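Local structure of designed CISK-PX domain (Synthetic construct, 4OXW) at residues Pro13-Glu18 and Ile80-Lys85; Ser23-Tyr28 and Tyr42-Asp47. The protein probably binds phosphoinositide head groups, as PX domains do, and is a computationally designed version of the CISK PX domain. One frame throughout, in Å; residues are numbered along the deposited sequence.

Contact 1 of 2, residues Pro13-Glu18 and Ile80-Lys85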
loop_
_atom_site.group_PDB
_atom_site.type_symbol
_atom_site.label_atom_id
_atom_site.label_comp_id
_atom_site.label_asym_id
_atom_site.label_seq_id
_atom_site.Cartn_x
_atom_site.Cartn_y
_atom_site.Cartn_z
ATOM N N PRO A 13 -0.637 2.293 -9.860
ATOM C CA PRO A 13 -1.393 2.654 -11.067
ATOM C C PRO A 13 -2.831 2.159 -11.048
ATOM O O PRO A 13 -3.732 2.830 -11.581
ATOM C CB PRO A 13 -0.587 1.976 -12.185
ATOM C CG PRO A 13 0.248 0.936 -11.512
ATOM C CD PRO A 13 0.578 1.536 -10.179
ATOM N N ASP A 14 -3.058 1.007 -10.424
ATOM C CA ASP A 14 -4.373 0.378 -10.459
ATOM C C ASP A 14 -4.673 -0.432 -9.235
ATOM O O ASP A 14 -3.747 -0.861 -8.526
ATOM C CB ASP A 14 -4.454 -0.620 -11.604
ATOM C CG ASP A 14 -4.025 -0.049 -12.907
ATOM O OD1 ASP A 14 -4.822 0.711 -13.499
ATOM O OD2 ASP A 14 -2.901 -0.380 -13.332
ATOM N N PHE A 15 -5.967 -0.666 -9.023
ATOM C CA PHE A 15 -6.458 -1.726 -8.156
ATOM C C PHE A 15 -7.096 -2.830 -9.021
ATOM O O PHE A 15 -7.432 -2.618 -10.213
ATOM C CB PHE A 15 -7.426 -1.181 -7.115
ATOM C CG PHE A 15 -8.682 -0.645 -7.663
ATOM C CD1 PHE A 15 -9.667 -1.489 -8.108
ATOM C CD2 PHE A 15 -8.884 0.715 -7.763
ATOM C CE1 PHE A 15 -10.847 -0.974 -8.645
ATOM C CE2 PHE A 15 -10.053 1.226 -8.265
ATOM C CZ PHE A 15 -11.028 0.384 -8.730
ATOM N N GLU A 16 -7.214 -4.013 -8.447
ATOM C CA GLU A 16 -7.737 -5.173 -9.156
ATOM C C GLU A 16 -8.572 -5.972 -8.175
ATOM O O GLU A 16 -8.243 -6.066 -6.991
ATOM C CB GLU A 16 -6.589 -6.047 -9.648
ATOM C CG GLU A 16 -5.763 -5.364 -10.725
ATOM C CD GLU A 16 -4.567 -6.157 -11.184
ATOM O OE1 GLU A 16 -4.451 -7.344 -10.802
ATOM O OE2 GLU A 16 -3.750 -5.573 -11.936
ATOM N N LYS A 17 -9.649 -6.576 -8.655
ATOM C CA LYS A 17 -10.471 -7.420 -7.785
ATOM C C LYS A 17 -10.230 -8.862 -8.119
ATOM O O LYS A 17 -10.400 -9.264 -9.260
ATOM C CB LYS A 17 -11.944 -7.086 -7.933
ATOM C CG LYS A 17 -12.222 -5.594 -7.992
ATOM C CD LYS A 17 -13.654 -5.272 -7.587
ATOM C CE LYS A 17 -14.044 -3.856 -7.984
ATOM N NZ LYS A 17 -15.331 -3.401 -7.378
ATOM N N GLU A 18 -9.821 -9.630 -7.118
ATOM C CA GLU A 18 -9.401 -11.006 -7.312
ATOM C C GLU A 18 -10.261 -11.870 -6.416
ATOM O O GLU A 18 -10.798 -11.395 -5.410
ATOM C CB GLU A 18 -7.919 -11.178 -6.936
ATOM C CG GLU A 18 -7.010 -10.047 -7.413
ATOM C CD GLU A 18 -5.557 -10.241 -7.008
ATOM O OE1 GLU A 18 -4.755 -9.283 -7.132
ATOM O OE2 GLU A 18 -5.215 -11.361 -6.567
ATOM N N ILE A 80 -14.978 5.169 -4.209
ATOM C CA ILE A 80 -14.249 4.994 -2.911
ATOM C C ILE A 80 -12.874 4.337 -3.146
ATOM O O ILE A 80 -11.855 4.756 -2.583
ATOM C CB ILE A 80 -15.088 4.135 -1.947
ATOM C CG1 ILE A 80 -16.244 4.978 -1.393
ATOM C CG2 ILE A 80 -14.242 3.552 -0.831
ATOM C CD1 ILE A 80 -17.171 4.172 -0.505
ATOM N N LEU A 81 -12.851 3.312 -3.979
ATOM C CA LEU A 81 -11.583 2.623 -4.318
ATOM C C LEU A 81 -10.592 3.533 -5.047
ATOM O O LEU A 81 -9.390 3.481 -4.773
ATOM C CB LEU A 81 -11.832 1.334 -5.098
ATOM C CG LEU A 81 -12.655 0.213 -4.465
ATOM C CD1 LEU A 81 -12.919 -0.982 -5.349
ATOM C CD2 LEU A 81 -12.037 -0.197 -3.123
ATOM N N GLU A 82 -11.044 4.405 -5.962
ATOM C CA GLU A 82 -10.105 5.307 -6.573
ATOM C C GLU A 82 -9.436 6.261 -5.582
ATOM O O GLU A 82 -8.246 6.536 -5.688
ATOM C CB GLU A 82 -10.759 6.166 -7.658
ATOM C CG GLU A 82 -11.260 5.414 -8.867
ATOM C CD GLU A 82 -10.189 4.734 -9.700
ATOM O OE1 GLU A 82 -8.986 5.042 -9.563
ATOM O OE2 GLU A 82 -10.580 3.813 -10.445
ATOM N N LYS A 83 -10.215 6.777 -4.619
ATOM C CA LYS A 83 -9.690 7.676 -3.588
ATOM C C LYS A 83 -8.774 6.939 -2.628
ATOM O O LYS A 83 -7.730 7.491 -2.260
ATOM C CB LYS A 83 -10.819 8.318 -2.788
ATOM C CG LYS A 83 -10.290 9.243 -1.692
ATOM C CD LYS A 83 -11.399 9.768 -0.768
ATOM C CE LYS A 83 -10.846 10.688 0.314
ATOM N NZ LYS A 83 -11.953 11.336 1.086
ATOM N N ARG A 84 -9.136 5.716 -2.241
ATOM C CA ARG A 84 -8.243 4.899 -1.395
ATOM C C ARG A 84 -6.912 4.599 -2.139
ATOM O O ARG A 84 -5.858 4.704 -1.553
ATOM C CB ARG A 84 -8.915 3.604 -0.989
ATOM C CG ARG A 84 -8.036 2.676 -0.193
ATOM C CD ARG A 84 -8.793 1.507 0.388
ATOM N NE ARG A 84 -9.359 1.788 1.710
ATOM C CZ ARG A 84 -9.980 0.881 2.458
ATOM N NH1 ARG A 84 -10.151 -0.340 2.025
ATOM N NH2 ARG A 84 -10.384 1.174 3.698
ATOM N N LYS A 85 -6.997 4.232 -3.406
ATOM C CA LYS A 85 -5.795 3.991 -4.223
ATOM C C LYS A 85 -4.866 5.198 -4.139
ATOM O O LYS A 85 -3.630 5.071 -3.892
ATOM C CB LYS A 85 -6.178 3.709 -5.672
ATOM C CG LYS A 85 -4.927 3.454 -6.511
ATOM C CD LYS A 85 -5.277 3.059 -7.945
ATOM C CE LYS A 85 -6.031 4.220 -8.573
ATOM N NZ LYS A 85 -6.202 4.013 -10.039
#

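Contact 2 of 2, residues Ser23-Tyr28 and Tyr42-Asp47. With SO4 (sulfate ion), chain B; SO4 (sulfate ion), chain C.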
loop_
_atom_site.group_PDB
_atom_site.type_symbol
_atom_site.label_atom_id
_atom_site.label_comp_id
_atom_site.label_asym_id
_atom_site.label_seq_id
_atom_site.Cartn_x
_atom_site.Cartn_y
_atom_site.Cartn_z
ATOM N N SER A 23 -15.906 -13.842 -2.297
ATOM C CA SER A 23 -14.750 -13.260 -1.630
ATOM C C SER A 23 -14.147 -12.164 -2.502
ATOM O O SER A 23 -12.958 -12.206 -2.820
ATOM C CB SER A 23 -13.691 -14.338 -1.367
ATOM O OG SER A 23 -12.699 -13.892 -0.452
ATOM N N LYS A 24 -14.957 -11.191 -2.912
ATOM C CA LYS A 24 -14.402 -10.048 -3.625
ATOM C C LYS A 24 -13.410 -9.399 -2.682
ATOM O O LYS A 24 -13.818 -8.882 -1.658
ATOM C CB LYS A 24 -15.484 -9.033 -4.019
ATOM C CG LYS A 24 -16.178 -9.333 -5.340
ATOM C CD LYS A 24 -15.186 -9.388 -6.496
ATOM C CE LYS A 24 -15.510 -10.529 -7.449
ATOM N NZ LYS A 24 -14.299 -11.054 -8.141
ATOM N N HIS A 25 -12.117 -9.484 -2.992
ATOM C CA HIS A 25 -11.096 -8.696 -2.282
ATOM C C HIS A 25 -10.449 -7.780 -3.319
ATOM O O HIS A 25 -10.438 -8.090 -4.522
ATOM C CB HIS A 25 -10.037 -9.585 -1.595
ATOM C CG HIS A 25 -10.581 -10.382 -0.445
ATOM N ND1 HIS A 25 -10.850 -9.824 0.790
ATOM C CD2 HIS A 25 -10.934 -11.690 -0.352
ATOM C CE1 HIS A 25 -11.340 -10.756 1.595
ATOM N NE2 HIS A 25 -11.408 -11.894 0.924
ATOM N N VAL A 26 -9.924 -6.646 -2.856
ATOM C CA VAL A 26 -9.341 -5.660 -3.749
ATOM C C VAL A 26 -7.855 -5.622 -3.387
ATOM O O VAL A 26 -7.504 -5.523 -2.216
ATOM C CB VAL A 26 -9.934 -4.281 -3.512
ATOM C CG1 VAL A 26 -9.184 -3.187 -4.260
ATOM C CG2 VAL A 26 -11.413 -4.237 -3.891
ATOM N N MET A 27 -7.040 -5.750 -4.408
ATOM C CA MET A 27 -5.596 -5.623 -4.289
ATOM C C MET A 27 -5.109 -4.435 -5.083
ATOM O O MET A 27 -5.666 -4.076 -6.113
ATOM C CB MET A 27 -4.922 -6.882 -4.770
ATOM C CG MET A 27 -5.331 -8.098 -3.971
ATOM S SD MET A 27 -3.895 -9.012 -3.414
ATOM C CE MET A 27 -4.760 -10.416 -2.698
ATOM N N TYR A 28 -4.060 -3.801 -4.573
ATOM C CA TYR A 28 -3.483 -2.602 -5.159
ATOM C C TYR A 28 -2.161 -3.015 -5.759
ATOM O O TYR A 28 -1.383 -3.689 -5.098
ATOM C CB TYR A 28 -3.298 -1.462 -4.093
ATOM C CG TYR A 28 -4.660 -1.039 -3.550
ATOM C CD1 TYR A 28 -5.412 -0.062 -4.189
ATOM C CD2 TYR A 28 -5.229 -1.685 -2.477
ATOM C CE1 TYR A 28 -6.686 0.275 -3.773
ATOM C CE2 TYR A 28 -6.507 -1.356 -2.028
ATOM C CZ TYR A 28 -7.264 -0.390 -2.716
ATOM O OH TYR A 28 -8.568 -0.023 -2.321
ATOM N N TYR A 42 1.530 -6.913 -5.234
ATOM C CA TYR A 42 0.127 -6.655 -5.025
ATOM C C TYR A 42 -0.178 -6.726 -3.555
ATOM O O TYR A 42 0.185 -7.719 -2.903
ATOM C CB TYR A 42 -0.692 -7.728 -5.775
ATOM C CG TYR A 42 -0.482 -7.628 -7.236
ATOM C CD1 TYR A 42 -1.330 -6.907 -8.008
ATOM C CD2 TYR A 42 0.632 -8.197 -7.825
ATOM C CE1 TYR A 42 -1.106 -6.787 -9.361
ATOM C CE2 TYR A 42 0.872 -8.074 -9.166
ATOM C CZ TYR A 42 -0.018 -7.369 -9.933
ATOM O OH TYR A 42 0.193 -7.224 -11.287
ATOM N N ARG A 43 -0.914 -5.754 -3.025
ATOM C CA ARG A 43 -1.195 -5.675 -1.596
ATOM C C ARG A 43 -2.598 -5.218 -1.324
ATOM O O ARG A 43 -3.107 -4.271 -1.928
ATOM C CB ARG A 43 -0.221 -4.700 -0.884
ATOM C CG ARG A 43 1.230 -5.120 -1.050
ATOM C CD ARG A 43 1.579 -6.322 -0.146
ATOM N NE ARG A 43 2.994 -6.661 -0.309
ATOM C CZ ARG A 43 3.466 -7.736 -0.887
ATOM N NH1 ARG A 43 2.657 -8.665 -1.394
ATOM N NH2 ARG A 43 4.783 -7.911 -0.982
ATOM N N ARG A 44 -3.214 -5.839 -0.348
ATOM C CA ARG A 44 -4.539 -5.416 0.132
ATOM C C ARG A 44 -4.439 -4.291 1.133
ATOM O O ARG A 44 -3.385 -4.090 1.750
ATOM C CB ARG A 44 -5.248 -6.629 0.855
ATOM C CG ARG A 44 -5.453 -7.844 0.019
ATOM C CD ARG A 44 -5.806 -9.028 0.926
ATOM N NE ARG A 44 -7.031 -8.737 1.663
ATOM C CZ ARG A 44 -7.357 -9.307 2.818
ATOM N NH1 ARG A 44 -6.550 -10.217 3.374
ATOM N NH2 ARG A 44 -8.500 -8.992 3.414
ATOM N N TYR A 45 -5.533 -3.577 1.364
ATOM C CA TYR A 45 -5.564 -2.535 2.375
ATOM C C TYR A 45 -5.106 -3.085 3.720
ATOM O O TYR A 45 -4.362 -2.434 4.457
ATOM C CB TYR A 45 -6.970 -1.924 2.573
ATOM C CG TYR A 45 -7.013 -0.919 3.692
ATOM C CD1 TYR A 45 -6.594 0.399 3.507
ATOM C CD2 TYR A 45 -7.488 -1.264 4.970
ATOM C CE1 TYR A 45 -6.627 1.324 4.539
ATOM C CE2 TYR A 45 -7.500 -0.349 5.986
ATOM C CZ TYR A 45 -7.058 0.934 5.795
ATOM O OH TYR A 45 -7.090 1.859 6.812
ATOM N N SER A 46 -5.537 -4.298 4.048
ATOM C CA SER A 46 -5.166 -4.896 5.354
ATOM C C SER A 46 -3.677 -5.143 5.451
ATOM O O SER A 46 -3.130 -5.136 6.555
ATOM C CB SER A 46 -5.930 -6.189 5.608
ATOM O OG SER A 46 -5.712 -7.147 4.603
ATOM N N ASP A 47 -3.004 -5.381 4.316
ATOM C CA ASP A 47 -1.522 -5.467 4.330
ATOM C C ASP A 47 -0.893 -4.119 4.701
ATOM O O ASP A 47 0.046 -4.038 5.529
ATOM C CB ASP A 47 -0.959 -5.951 3.032
ATOM C CG ASP A 47 -1.479 -7.326 2.619
ATOM O OD1 ASP A 47 -1.581 -8.193 3.497
ATOM O OD2 ASP A 47 -1.637 -7.522 1.405
HETATM S S SO4 B . -9.164 -5.648 2.779
HETATM O O1 SO4 B . -9.700 -4.641 1.798
HETATM O O2 SO4 B . -9.788 -6.921 2.298
HETATM O O3 SO4 B . -7.702 -5.717 2.993
HETATM O O4 SO4 B . -9.669 -5.221 4.092
HETATM S S SO4 C . -8.339 -11.127 6.847
HETATM O O1 SO4 C . -9.339 -10.368 6.056
HETATM O O2 SO4 C . -8.802 -12.527 7.053
HETATM O O3 SO4 C . -7.028 -11.184 6.133
HETATM O O4 SO4 C . -8.143 -10.469 8.161
HETATM O O HOH W 1 -8.049 -4.034 -0.070
#

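Contact 1 of 2, residues Pro13-Glu18 and Ile80-Lys85
Phe15 meets Leu81 where strand 9-18 passes helix 78-96. The short segments run at 131° to each other, with their axes 9.0 Å apart at closest approach. Phe15 buries the most surface here. Its CG stands between its own backbone N and carbonyl carbon (chi1 66°), and the ring reaches to the helix. There Leu81 CB lies over one face of the Phe15 ring, offset toward the rim. Leu81 CB is 4.0 Å from the centroid of the Phe15 ring, a CH-pi contact. Leu81 CD1 also touches the ring, 3.9 Å from Phe15 CE1. Glu82 OE2 comes obliquely to Phe15 CE2, at 3.4 Å.

Lys85 reaches back to the strand by another route. The extended first half of its chain brings CD of Lys85 beside the backbone of Asp14, 3.8 Å from Asp14 C. The turn at chi3 (62°) then sends CE and NZ toward Pro13 O. The ammonium grips two oxygens. Lys85 NZ donates to Pro13 O over 3.1 Å, from above the carbonyl plane. The same NZ forms a salt bridge to the syn lone pair of Glu82 OE1, at 3.0 Å. A methionine in place of Lys85 would probably leave Pro13 O without this donor and the Glu82 carboxylate free to turn away from its position beside Phe15.

Lys17 closes the far end. Lys17 NZ lies 4.0 Å from Leu81 CD1 and is hydrogen-bonded to Ala75 O.

An aromatic-aliphatic contact and a lysine bond thus join helix 78-96 to strand 9-18, an outermost strand in this chain. Beside it in the sheet, strand 25-34 is joined to Asp14 and Glu16 by backbone hydrogen bonds from Lys29 and Met27. Leu81 also touches Tyr28 of that strand, so helix 78-96 bears on two adjacent strands.

Contact 2 of 2, residues Ser23-Tyr28 and Tyr42-Asp47
Tyr28 and Arg43 form an antiparallel hydrogen-bonded pair, with Tyr28 N to Arg43 O at 2.9 Å and Arg43 N to Tyr28 O at 3.0 Å. Arg43 O also lies in the plane of the Tyr28 ring, at its edge, 3.4 Å from Tyr28 CD2. Beside this pair, the bent chain of Met27 puts its CE 3.8 Å from Arg44 CG.

The edge of the Arg44 guanidinium is bonded to two sulfates. Its NH2 donates at 2.7 Å to O2 of the chain B sulfate, while NH1 and NH2 both donate to the chain C sulfate, through O3 and O1. Ser46 OG lies over one face of the guanidinium, 3.2 Å above the Arg44 plane. His25 ND1 makes a weak bond to the same O2. Ser46 N, in the first turn of helix 45-58, gives O3 of the chain B sulfate a bond of 2.8 Å. A water links Val26 O, Tyr45 N and O1 of that sulfate. Asp47 OD2 accepts from Arg44 N at 2.9 Å and secures the start of the helix.

Arg43 to Asp47 carry the RRYSD signature of PX domains. The chain B sulfate, probably from the crystallisation liquor, is consistent with a lipid phosphate site built from an arginine and a helix N terminus.

How the contacts relate
From the N terminus, the chain first runs through Pro13-Glu18 on strand 9-18. The loop that follows and the start of strand 25-34 carry Ser23-Tyr28. After the hairpin to strand 37-44, residues Tyr42-Asp47 close the loop of contact 2, 14 residues on, and lead into helix 45-58. Much later, Ile80-Lys85 of helix 78-96 returns to Pro13-Glu18 and closes the longer loop of contact 1. The loop of contact 2 lies wholly within that of contact 1. The two contacts also touch: Glu18 N and His25 O probably share a hydrogen bond, and Arg84 packs on Tyr28. Together they tie the three-stranded sheet to the starts of two successive helices.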